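Local coordinates for protein iron superoxide dismutase (Trypanosoma cruzi, PDB 2GPC) that catalyses, as an iron-dependent superoxide dismutase, the conversion of superoxide into molecular oxygen and hydrogen peroxide, at residues T37-A42 with K52-I57; V115-F120 with A176-F181. All coordinates share one frame; numbering follows the deposited sequence.

Overall arrangement
Contact 1 (37-42 with 52-57) comes first along the chain and lies in the N-terminal alpha-hairpin domain; contact 2 (115-120 with 176-181) follows in the C-terminal alpha+beta domain. Their centres are 29 Å apart, on opposite sides of the chain's centre, and their nearest atoms are about 18 Å apart. Contact 1 joins helices 21-44 and 54-60, contact 2 helices 105-118 and 174-184, with the three-stranded antiparallel sheet falling between the two helices of contact 2 in sequence. The iron site draws on both domains: His27 belongs to the long helix of contact 1, and Asp160 ends a strand that the second helix of contact 2 packs against.

Contact 1 of 2, residues T37-A42 with K52-I57; sequences TKLNAA and KSIEEI
Leu39 of helix 21-44 meets Ile54 and Ile57 of the short helix 54-60 inside the alpha-hairpin domain of the iron/manganese superoxide dismutases, where the short helix lies on the connection between the two long helices 21-44 and 63-80. The contact is apolar and rests on one leucine against two isoleucines. From CB, which heads toward the short helix, the leucine chain continues to CG, placed trans to the backbone N and beside the carbonyl carbon (chi1 -175°), which carries the two methyls toward helix 54-60. Leu39 CG itself stays 5.0 Å from Ile54 CD1, leaving the touching to those methyls. Leu39 CD2 does most of it: it abuts Ile54 CD1 end to end at 3.5 Å and lies 4.3 Å from Ile57 CD1, so that it sits across the tips of two residues one helical turn apart. Leu39 CD1 adds a looser approach of 4.4 Å to Ile57 CD1. Phe2 also touches both Leu39 and Ile54, while helix 63-80 closes in through Ile65 on Leu39 and Ala69 on Ile57. The isoleucines occupy the first turn of their helix, whose start is fixed by a capping box. Glu56 N donates to Ser53 OG at 3.1 Å, and in return Ser53 N donates to Glu56 OE1 at 3.0 Å, reaching that oxygen from above the carboxylate plane.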
loop_
_atom_site.group_PDB
_atom_site.type_symbol
_atom_site.label_atom_id
_atom_site.label_comp_id
_atom_site.label_asym_id
_atom_site.label_seq_id
_atom_site.Cartn_x
_atom_site.Cartn_y
_atom_site.Cartn_z
ATOM N N THR A 37 17.038 -10.314 0.513
ATOM C CA THR A 37 17.551 -10.709 1.820
ATOM C C THR A 37 16.563 -11.638 2.541
ATOM O O THR A 37 16.940 -12.710 3.011
ATOM C CB THR A 37 17.851 -9.447 2.656
ATOM O OG1 THR A 37 18.897 -8.701 2.017
ATOM C CG2 THR A 37 18.389 -9.799 4.062
ATOM N N LYS A 38 15.293 -11.249 2.565
ATOM C CA LYS A 38 14.245 -12.025 3.227
ATOM C C LYS A 38 14.030 -13.397 2.577
ATOM O O LYS A 38 13.817 -14.385 3.271
ATOM C CB LYS A 38 12.927 -11.230 3.272
ATOM C CG LYS A 38 12.919 -10.118 4.328
ATOM C CD LYS A 38 11.599 -9.330 4.363
ATOM C CE LYS A 38 11.615 -8.145 3.395
ATOM N NZ LYS A 38 10.611 -7.091 3.717
ATOM N N LEU A 39 14.120 -13.468 1.253
ATOM C CA LEU A 39 13.953 -14.749 0.549
ATOM C C LEU A 39 15.129 -15.711 0.816
ATOM O O LEU A 39 14.934 -16.918 0.951
ATOM C CB LEU A 39 13.813 -14.524 -0.958
ATOM C CG LEU A 39 13.509 -15.785 -1.785
ATOM C CD1 LEU A 39 12.256 -16.500 -1.260
ATOM C CD2 LEU A 39 13.356 -15.450 -3.256
ATOM N N ASN A 40 16.337 -15.165 0.848
ATOM C CA ASN A 40 17.535 -15.917 1.218
ATOM C C ASN A 40 17.448 -16.472 2.651
ATOM O O ASN A 40 17.797 -17.623 2.895
ATOM C CB ASN A 40 18.788 -15.051 1.030
ATOM C CG ASN A 40 19.274 -15.023 -0.417
ATOM O OD1 ASN A 40 19.116 -15.996 -1.158
ATOM N ND2 ASN A 40 19.847 -13.903 -0.829
ATOM N N ALA A 41 16.940 -15.677 3.587
ATOM C CA ALA A 41 16.709 -16.157 4.935
ATOM C C ALA A 41 15.676 -17.280 4.907
ATOM O O ALA A 41 15.872 -18.308 5.534
ATOM C CB ALA A 41 16.255 -15.033 5.842
ATOM N N ALA A 42 14.589 -17.095 4.161
ATOM C CA ALA A 42 13.545 -18.107 4.086
ATOM C C ALA A 42 14.045 -19.427 3.493
ATOM O O ALA A 42 13.591 -20.496 3.891
ATOM C CB ALA A 42 12.354 -17.589 3.293
ATOM N N LYS A 52 14.728 -23.947 -6.243
ATOM C CA LYS A 52 13.758 -23.300 -7.124
ATOM C C LYS A 52 14.274 -21.945 -7.596
ATOM O O LYS A 52 14.946 -21.240 -6.854
ATOM C CB LYS A 52 12.424 -23.114 -6.399
ATOM C CG LYS A 52 11.767 -24.419 -5.969
ATOM C CD LYS A 52 10.282 -24.228 -5.751
ATOM C CE LYS A 52 9.602 -25.525 -5.393
ATOM N NZ LYS A 52 8.201 -25.304 -4.983
ATOM N N SER A 53 13.975 -21.593 -8.840
ATOM C CA SER A 53 14.245 -20.251 -9.348
ATOM C C SER A 53 13.164 -19.298 -8.838
ATOM O O SER A 53 12.162 -19.727 -8.275
ATOM C CB SER A 53 14.269 -20.241 -10.883
ATOM O OG SER A 53 12.973 -20.460 -11.413
ATOM N N ILE A 54 13.371 -18.001 -9.040
ATOM C CA ILE A 54 12.362 -17.004 -8.690
ATOM C C ILE A 54 11.053 -17.342 -9.385
ATOM O O ILE A 54 10.000 -17.350 -8.752
ATOM C CB ILE A 54 12.841 -15.579 -9.086
ATOM C CG1 ILE A 54 14.010 -15.140 -8.196
ATOM C CG2 ILE A 54 11.701 -14.548 -9.004
ATOM C CD1 ILE A 54 13.664 -15.022 -6.722
ATOM N N GLU A 55 11.123 -17.637 -10.680
ATOM C CA GLU A 55 9.920 -17.928 -11.464
ATOM C C GLU A 55 9.230 -19.204 -10.989
ATOM O O GLU A 55 8.006 -19.249 -10.917
ATOM C CB GLU A 55 10.241 -17.988 -12.960
ATOM C CG GLU A 55 10.473 -16.614 -13.584
ATOM C CD GLU A 55 10.593 -16.645 -15.105
ATOM O OE1 GLU A 55 10.080 -17.594 -15.742
ATOM O OE2 GLU A 55 11.204 -15.711 -15.674
ATOM N N GLU A 56 10.013 -20.219 -10.619
ATOM C CA GLU A 56 9.467 -21.486 -10.148
ATOM C C GLU A 56 8.689 -21.252 -8.858
ATOM O O GLU A 56 7.617 -21.814 -8.656
ATOM C CB GLU A 56 10.590 -22.521 -9.939
ATOM C CG GLU A 56 10.840 -23.411 -11.156
ATOM C CD GLU A 56 12.296 -23.807 -11.374
ATOM O OE1 GLU A 56 13.072 -23.951 -10.400
ATOM O OE2 GLU A 56 12.661 -24.010 -12.552
ATOM N N ILE A 57 9.246 -20.414 -7.983
ATOM C CA ILE A 57 8.595 -20.067 -6.729
ATOM C C ILE A 57 7.263 -19.332 -6.968
ATOM O O ILE A 57 6.261 -19.599 -6.291
ATOM C CB ILE A 57 9.529 -19.198 -5.835
ATOM C CG1 ILE A 57 10.731 -20.004 -5.334
ATOM C CG2 ILE A 57 8.753 -18.652 -4.650
ATOM C CD1 ILE A 57 11.831 -19.156 -4.705
#

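Contact 2 of 2, residues V115-F120 with A176-F181; sequences VAVGHF and AYVQTF
Ala116 and Val117, near the C-terminal end of helix 105-118, meet the CG2 methyl of Val178 from helix 174-184, a helix-to-helix contact in the alpha+beta C-terminal domain of the superoxide dismutase fold. The first segment begins with Val115, which turns to the sheet and packs on Val138 and Gln140 of strand 135-142. Ala116 then points its CB at the other helix and stops 4.0 Å from Val178 CG2; its short side chain lets the backbones come near. Val117 reaches the same methyl from another direction, its CG2 lying 3.9 Å from Val178 CG2, and the CA atoms of Val117 and Val178 are only 7.2 Å apart. Behind Val178, Tyr177 OH is hydrogen-bonded to the carbonyl O of the iron ligand Asp160, and Phe181 packs on Leu157 and Cys159, tying helix 174-184 to strand 153-160. Past the helix end, His119 ND1 is hydrogen-bonded to Gln140 OE1, and the ring of Phe120 makes an edge-to-face contact with that of Trp162 of the second subunit. At Val178 CG2 the directions to Ala116 CB and Val117 CG2 are about 77° apart, so the methyl fits into the notch between neighbouring residues. The valine torsion explains the fit, since with CG1 trans to the backbone N (chi1 169°) CG2 is left beside that N and faces helix 105-118. Val117 CG2 also leans on the branch point of its partner, 4.1 Å from Val178 CB.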
loop_
_atom_site.group_PDB
_atom_site.type_symbol
_atom_site.label_atom_id
_atom_site.label_comp_id
_atom_site.label_asym_id
_atom_site.label_seq_id
_atom_site.Cartn_x
_atom_site.Cartn_y
_atom_site.Cartn_z
ATOM N N VAL A 115 -6.050 3.005 -14.855
ATOM C CA VAL A 115 -5.787 1.834 -14.012
ATOM C C VAL A 115 -4.652 2.110 -12.995
ATOM O O VAL A 115 -4.788 1.827 -11.815
ATOM C CB VAL A 115 -5.445 0.586 -14.881
ATOM C CG1 VAL A 115 -4.847 -0.528 -14.051
ATOM C CG2 VAL A 115 -6.686 0.085 -15.599
ATOM N N ALA A 116 -3.541 2.665 -13.465
ATOM C CA ALA A 116 -2.387 2.933 -12.609
ATOM C C ALA A 116 -2.708 3.951 -11.510
ATOM O O ALA A 116 -2.307 3.768 -10.362
ATOM C CB ALA A 116 -1.210 3.404 -13.441
ATOM N N VAL A 117 -3.433 5.010 -11.860
ATOM C CA VAL A 117 -3.758 6.079 -10.914
ATOM C C VAL A 117 -4.915 5.662 -10.001
ATOM O O VAL A 117 -4.958 6.042 -8.829
ATOM C CB VAL A 117 -4.073 7.422 -11.643
ATOM C CG1 VAL A 117 -4.514 8.491 -10.661
ATOM C CG2 VAL A 117 -2.853 7.911 -12.418
ATOM N N GLY A 118 -5.835 4.861 -10.521
ATOM C CA GLY A 118 -7.017 4.456 -9.771
ATOM C C GLY A 118 -6.843 3.221 -8.889
ATOM O O GLY A 118 -7.753 2.888 -8.137
ATOM N N HIS A 119 -5.706 2.524 -8.970
ATOM C CA HIS A 119 -5.559 1.273 -8.223
ATOM C C HIS A 119 -5.561 1.591 -6.734
ATOM O O HIS A 119 -4.790 2.431 -6.279
ATOM C CB HIS A 119 -4.279 0.522 -8.589
ATOM C CG HIS A 119 -4.162 -0.813 -7.925
ATOM N ND1 HIS A 119 -4.721 -1.961 -8.451
ATOM C CD2 HIS A 119 -3.576 -1.180 -6.759
ATOM C CE1 HIS A 119 -4.470 -2.979 -7.643
ATOM N NE2 HIS A 119 -3.776 -2.532 -6.611
ATOM N N PHE A 120 -6.448 0.942 -5.988
ATOM C CA PHE A 120 -6.602 1.262 -4.578
ATOM C C PHE A 120 -5.669 0.386 -3.758
ATOM O O PHE A 120 -5.657 -0.828 -3.925
ATOM C CB PHE A 120 -8.038 1.068 -4.122
ATOM C CG PHE A 120 -8.283 1.588 -2.754
ATOM C CD1 PHE A 120 -8.312 2.953 -2.523
ATOM C CD2 PHE A 120 -8.417 0.727 -1.681
ATOM C CE1 PHE A 120 -8.515 3.450 -1.246
ATOM C CE2 PHE A 120 -8.623 1.224 -0.396
ATOM C CZ PHE A 120 -8.661 2.581 -0.183
ATOM N N ALA A 176 0.954 12.548 -10.941
ATOM C CA ALA A 176 2.167 13.193 -11.448
ATOM C C ALA A 176 3.282 12.177 -11.669
ATOM O O ALA A 176 4.058 12.280 -12.620
ATOM C CB ALA A 176 2.625 14.302 -10.508
ATOM N N TYR A 177 3.344 11.186 -10.789
ATOM C CA TYR A 177 4.326 10.114 -10.902
ATOM C C TYR A 177 4.087 9.296 -12.166
ATOM O O TYR A 177 5.037 8.923 -12.852
ATOM C CB TYR A 177 4.253 9.214 -9.654
ATOM C CG TYR A 177 4.804 7.819 -9.826
ATOM C CD1 TYR A 177 6.168 7.596 -10.048
ATOM C CD2 TYR A 177 3.965 6.709 -9.754
ATOM C CE1 TYR A 177 6.673 6.294 -10.205
ATOM C CE2 TYR A 177 4.456 5.415 -9.908
ATOM C CZ TYR A 177 5.814 5.210 -10.134
ATOM O OH TYR A 177 6.301 3.913 -10.263
ATOM N N VAL A 178 2.821 9.020 -12.474
ATOM C CA VAL A 178 2.480 8.245 -13.664
ATOM C C VAL A 178 2.779 9.040 -14.931
ATOM O O VAL A 178 3.222 8.466 -15.919
ATOM C CB VAL A 178 1.010 7.749 -13.625
ATOM C CG1 VAL A 178 0.559 7.170 -14.986
ATOM C CG2 VAL A 178 0.871 6.700 -12.546
ATOM N N GLN A 179 2.554 10.352 -14.906
ATOM C CA GLN A 179 2.944 11.197 -16.039
ATOM C C GLN A 179 4.453 11.076 -16.287
ATOM O O GLN A 179 4.896 10.971 -17.430
ATOM C CB GLN A 179 2.511 12.661 -15.823
ATOM C CG GLN A 179 0.984 12.882 -16.043
ATOM C CD GLN A 179 0.458 12.269 -17.362
ATOM O OE1 GLN A 179 0.850 12.699 -18.442
ATOM N NE2 GLN A 179 -0.414 11.265 -17.264
ATOM N N THR A 180 5.231 11.053 -15.204
ATOM C CA THR A 180 6.675 10.849 -15.285
ATOM C C THR A 180 7.028 9.470 -15.848
ATOM O O THR A 180 7.952 9.347 -16.654
ATOM C CB THR A 180 7.305 11.049 -13.891
ATOM O OG1 THR A 180 7.453 12.448 -13.633
ATOM C CG2 THR A 180 8.720 10.491 -13.808
ATOM N N PHE A 181 6.304 8.441 -15.424
ATOM C CA PHE A 181 6.523 7.088 -15.938
ATOM C C PHE A 181 6.428 7.109 -17.455
ATOM O O PHE A 181 7.258 6.504 -18.140
ATOM C CB PHE A 181 5.515 6.091 -15.329
ATOM C CG PHE A 181 5.654 4.689 -15.849
ATOM C CD1 PHE A 181 6.635 3.845 -15.349
ATOM C CD2 PHE A 181 4.812 4.216 -16.845
ATOM C CE1 PHE A 181 6.769 2.543 -15.831
ATOM C CE2 PHE A 181 4.936 2.916 -17.331
ATOM C CZ PHE A 181 5.925 2.079 -16.817
#